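Local coordinates for Tlr1174 protein (Synechococcus elongatus, PDB 2OZT) that converts 2-succinyl-6-hydroxy-2,4-cyclohexadiene-1-carboxylate to 2-succinylbenzoate by loss of water, using a divalent metal cation, in phylloquinone biosynthesis, at residues I31-E36 with F89-A94. Residues are numbered along the deposited sequence; the frame is centred on the assembly and turned at random.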
ATOM      1  N   ILE A  31       6.582 -11.918  -9.570  1.00 11.83           N
ATOM      2  CA  ILE A  31       7.749 -12.799  -9.587  1.00 12.01           C
ATOM      3  C   ILE A  31       8.128 -13.123  -8.174  1.00 12.43           C
ATOM      4  O   ILE A  31       8.153 -12.229  -7.296  1.00 12.52           O
ATOM      5  CB  ILE A  31       8.896 -12.060 -10.219  1.00 12.20           C
ATOM      6  CG1 ILE A  31       8.702 -11.904 -11.737  1.00 14.40           C
ATOM      7  CG2 ILE A  31      10.230 -12.774  -9.964  1.00 12.93           C
ATOM      8  CD1 ILE A  31       9.618 -10.801 -12.307  1.00 15.35           C
ATOM      9  N   TYR A  32       8.421 -14.404  -7.941  1.00 13.33           N
ATOM     10  CA  TYR A  32       9.105 -14.804  -6.685  1.00 12.84           C
ATOM     11  C   TYR A  32      10.573 -15.071  -6.938  1.00 13.47           C
ATOM     12  O   TYR A  32      10.937 -15.686  -7.937  1.00 13.41           O
ATOM     13  CB  TYR A  32       8.492 -16.062  -6.092  1.00 14.48           C
ATOM     14  CG  TYR A  32       7.051 -15.905  -5.681  1.00 16.19           C
ATOM     15  CD1 TYR A  32       6.645 -14.819  -4.918  1.00 16.71           C
ATOM     16  CD2 TYR A  32       6.090 -16.841  -6.051  1.00 20.39           C
ATOM     17  CE1 TYR A  32       5.344 -14.657  -4.552  1.00 18.52           C
ATOM     18  CE2 TYR A  32       4.751 -16.691  -5.666  1.00 22.28           C
ATOM     19  CZ  TYR A  32       4.406 -15.604  -4.890  1.00 21.34           C
ATOM     20  OH  TYR A  32       3.081 -15.436  -4.506  1.00 22.28           O
ATOM     21  N   LEU A  33      11.401 -14.594  -6.005  1.00 13.74           N
ATOM     22  CA  LEU A  33      12.852 -14.800  -6.045  1.00 13.27           C
ATOM     23  C   LEU A  33      13.227 -15.760  -4.939  1.00 14.69           C
ATOM     24  O   LEU A  33      12.734 -15.648  -3.833  1.00 13.81           O
ATOM     25  CB  LEU A  33      13.604 -13.510  -5.721  1.00 13.87           C
ATOM     26  CG  LEU A  33      13.318 -12.343  -6.666  1.00 13.67           C
ATOM     27  CD1 LEU A  33      13.972 -11.061  -6.162  1.00 16.71           C
ATOM     28  CD2 LEU A  33      13.742 -12.603  -8.087  1.00 11.83           C
ATOM     29  N   ARG A  34      14.143 -16.682  -5.274  1.00 15.54           N
ATOM     30  CA  ARG A  34      14.728 -17.598  -4.260  1.00 15.53           C
ATOM     31  C   ARG A  34      16.238 -17.518  -4.340  1.00 15.42           C
ATOM     32  O   ARG A  34      16.790 -17.798  -5.391  1.00 16.18           O
ATOM     33  CB  ARG A  34      14.233 -19.009  -4.513  1.00 15.77           C
ATOM     34  CG  ARG A  34      14.794 -20.041  -3.472  1.00 16.53           C
ATOM     35  CD  ARG A  34      14.347 -21.437  -3.838  1.00 17.99           C
ATOM     36  NE  ARG A  34      14.702 -22.485  -2.846  1.00 19.32           N
ATOM     37  CZ  ARG A  34      15.885 -23.089  -2.778  1.00 21.07           C
ATOM     38  NH1 ARG A  34      16.900 -22.748  -3.565  1.00 20.47           N
ATOM     39  NH2 ARG A  34      16.067 -24.025  -1.841  1.00 23.45           N
ATOM     40  N   LEU A  35      16.879 -17.177  -3.202  1.00 16.30           N
ATOM     41  CA  LEU A  35      18.321 -16.918  -3.119  1.00 18.11           C
ATOM     42  C   LEU A  35      18.900 -18.018  -2.237  1.00 17.60           C
ATOM     43  O   LEU A  35      18.275 -18.417  -1.290  1.00 17.18           O
ATOM     44  CB  LEU A  35      18.560 -15.552  -2.474  1.00 18.08           C
ATOM     45  CG  LEU A  35      18.634 -14.362  -3.428  1.00 18.59           C
ATOM     46  CD1 LEU A  35      17.343 -14.212  -4.270  1.00 18.25           C
ATOM     47  CD2 LEU A  35      18.950 -13.074  -2.658  1.00 20.14           C
ATOM     48  N   GLU A  36      20.066 -18.552  -2.606  1.00 18.88           N
ATOM     49  CA  GLU A  36      20.672 -19.579  -1.750  1.00 20.36           C
ATOM     50  C   GLU A  36      22.168 -19.373  -1.711  1.00 21.29           C
ATOM     51  O   GLU A  36      22.803 -19.214  -2.746  1.00 22.39           O
ATOM     52  CB  GLU A  36      20.315 -20.963  -2.261  1.00 19.93           C
ATOM     53  CG  GLU A  36      20.842 -22.138  -1.348  1.00 19.74           C
ATOM     54  CD  GLU A  36      20.387 -23.510  -1.788  1.00 23.76           C
ATOM     55  OE1 GLU A  36      19.440 -23.644  -2.588  1.00 21.49           O
ATOM     56  OE2 GLU A  36      20.979 -24.522  -1.316  1.00 21.36           O
ATOM     57  N   PHE A  89      12.586  -3.465  -4.457  1.00 14.48           N
ATOM     58  CA  PHE A  89      12.039  -4.024  -3.217  1.00 13.65           C
ATOM     59  C   PHE A  89      12.247  -5.525  -3.166  1.00 14.53           C
ATOM     60  O   PHE A  89      12.712  -6.084  -2.145  1.00 13.45           O
ATOM     61  CB  PHE A  89      10.525  -3.719  -3.129  1.00 13.75           C
ATOM     62  CG  PHE A  89       9.790  -4.533  -2.097  1.00 11.38           C
ATOM     63  CD1 PHE A  89       9.715  -4.128  -0.778  1.00 12.10           C
ATOM     64  CD2 PHE A  89       9.181  -5.754  -2.437  1.00 13.41           C
ATOM     65  CE1 PHE A  89       9.007  -4.845   0.171  1.00 11.14           C
ATOM     66  CE2 PHE A  89       8.482  -6.502  -1.480  1.00 13.52           C
ATOM     67  CZ  PHE A  89       8.389  -6.055  -0.170  1.00 12.14           C
ATOM     68  N   GLY A  90      11.933  -6.202  -4.273  1.00 13.68           N
ATOM     69  CA  GLY A  90      12.055  -7.665  -4.247  1.00 14.33           C
ATOM     70  C   GLY A  90      13.473  -8.159  -4.004  1.00 13.65           C
ATOM     71  O   GLY A  90      13.668  -9.046  -3.150  1.00 13.64           O
ATOM     72  N   PHE A  91      14.423  -7.576  -4.731  1.00 14.16           N
ATOM     73  CA  PHE A  91      15.810  -8.026  -4.541  1.00 14.04           C
ATOM     74  C   PHE A  91      16.338  -7.624  -3.180  1.00 15.39           C
ATOM     75  O   PHE A  91      17.017  -8.417  -2.548  1.00 15.41           O
ATOM     76  CB  PHE A  91      16.679  -7.514  -5.655  1.00 15.03           C
ATOM     77  CG  PHE A  91      16.594  -8.361  -6.905  1.00 15.16           C
ATOM     78  CD1 PHE A  91      17.334  -9.570  -6.967  1.00 16.69           C
ATOM     79  CD2 PHE A  91      15.724  -8.022  -7.958  1.00 14.91           C
ATOM     80  CE1 PHE A  91      17.273 -10.384  -8.112  1.00 17.12           C
ATOM     81  CE2 PHE A  91      15.627  -8.834  -9.083  1.00 14.03           C
ATOM     82  CZ  PHE A  91      16.410 -10.001  -9.153  1.00 13.76           C
ATOM     83  N   ALA A  92      16.045  -6.425  -2.714  1.00 13.97           N
ATOM     84  CA  ALA A  92      16.573  -5.980  -1.421  1.00 14.66           C
ATOM     85  C   ALA A  92      16.043  -6.826  -0.284  1.00 16.02           C
ATOM     86  O   ALA A  92      16.795  -7.280   0.607  1.00 16.34           O
ATOM     87  CB  ALA A  92      16.264  -4.497  -1.198  1.00 15.09           C
ATOM     88  N   THR A  93      14.749  -7.111  -0.294  1.00 14.84           N
ATOM     89  CA  THR A  93      14.141  -7.938   0.753  1.00 14.28           C
ATOM     90  C   THR A  93      14.598  -9.409   0.678  1.00 16.20           C
ATOM     91  O   THR A  93      14.795 -10.054   1.711  1.00 17.05           O
ATOM     92  CB  THR A  93      12.584  -7.778   0.801  1.00 14.90           C
ATOM     93  OG1 THR A  93      12.028  -8.153  -0.457  1.00 13.83           O
ATOM     94  CG2 THR A  93      12.149  -6.304   1.139  1.00 15.30           C
ATOM     95  N   ALA A  94      14.752  -9.926  -0.531  1.00 15.64           N
ATOM     96  CA  ALA A  94      15.254 -11.278  -0.673  1.00 16.16           C
ATOM     97  C   ALA A  94      16.654 -11.348  -0.070  1.00 17.38           C
ATOM     98  O   ALA A  94      16.934 -12.282   0.690  1.00 17.44           O
ATOM     99  CB  ALA A  94      15.285 -11.668  -2.157  1.00 15.47           C
TER
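Leu33 lays its CD1 methyl over the centre of one face of the Phe91 ring. This is a CH-pi contact, with Leu33 CD1 3.6 Å from the Phe91 ring centroid and only 6° off the ring normal. The other methyl, Leu33 CD2, sits nearer the ring's far end, 3.9 Å from Phe91 CZ. Trp5 meets the Phe91 ring edge-to-face. The Leu33 side chain, with CG anti to its carbonyl carbon (chi1 -60°), also brings CD1 to 3.6 Å from Gly90 O. Gly90 O also accepts the helical bond from Ala94 N, at 3.0 Å. Two residues further along the strand, Leu35 puts both methyls against Ala94, with Leu35 CD1 3.9 Å from Ala94 CB. An alanine in place of Phe91 would probably leave Leu33 CD1 without its aromatic face and open a gap against Trp5. Segment 31-36 lies on strand 23-36 of the antiparallel sheet of the enolase-type N-terminal domain, and segment 89-94 lies on helix 85-97. The two segment axes run at 30° to each other. No hydrogen bond or salt bridge crosses between them. The side-chain contacts are apolar and buried, so close fit and dispersion probably hold these two segments together, away from the metal site.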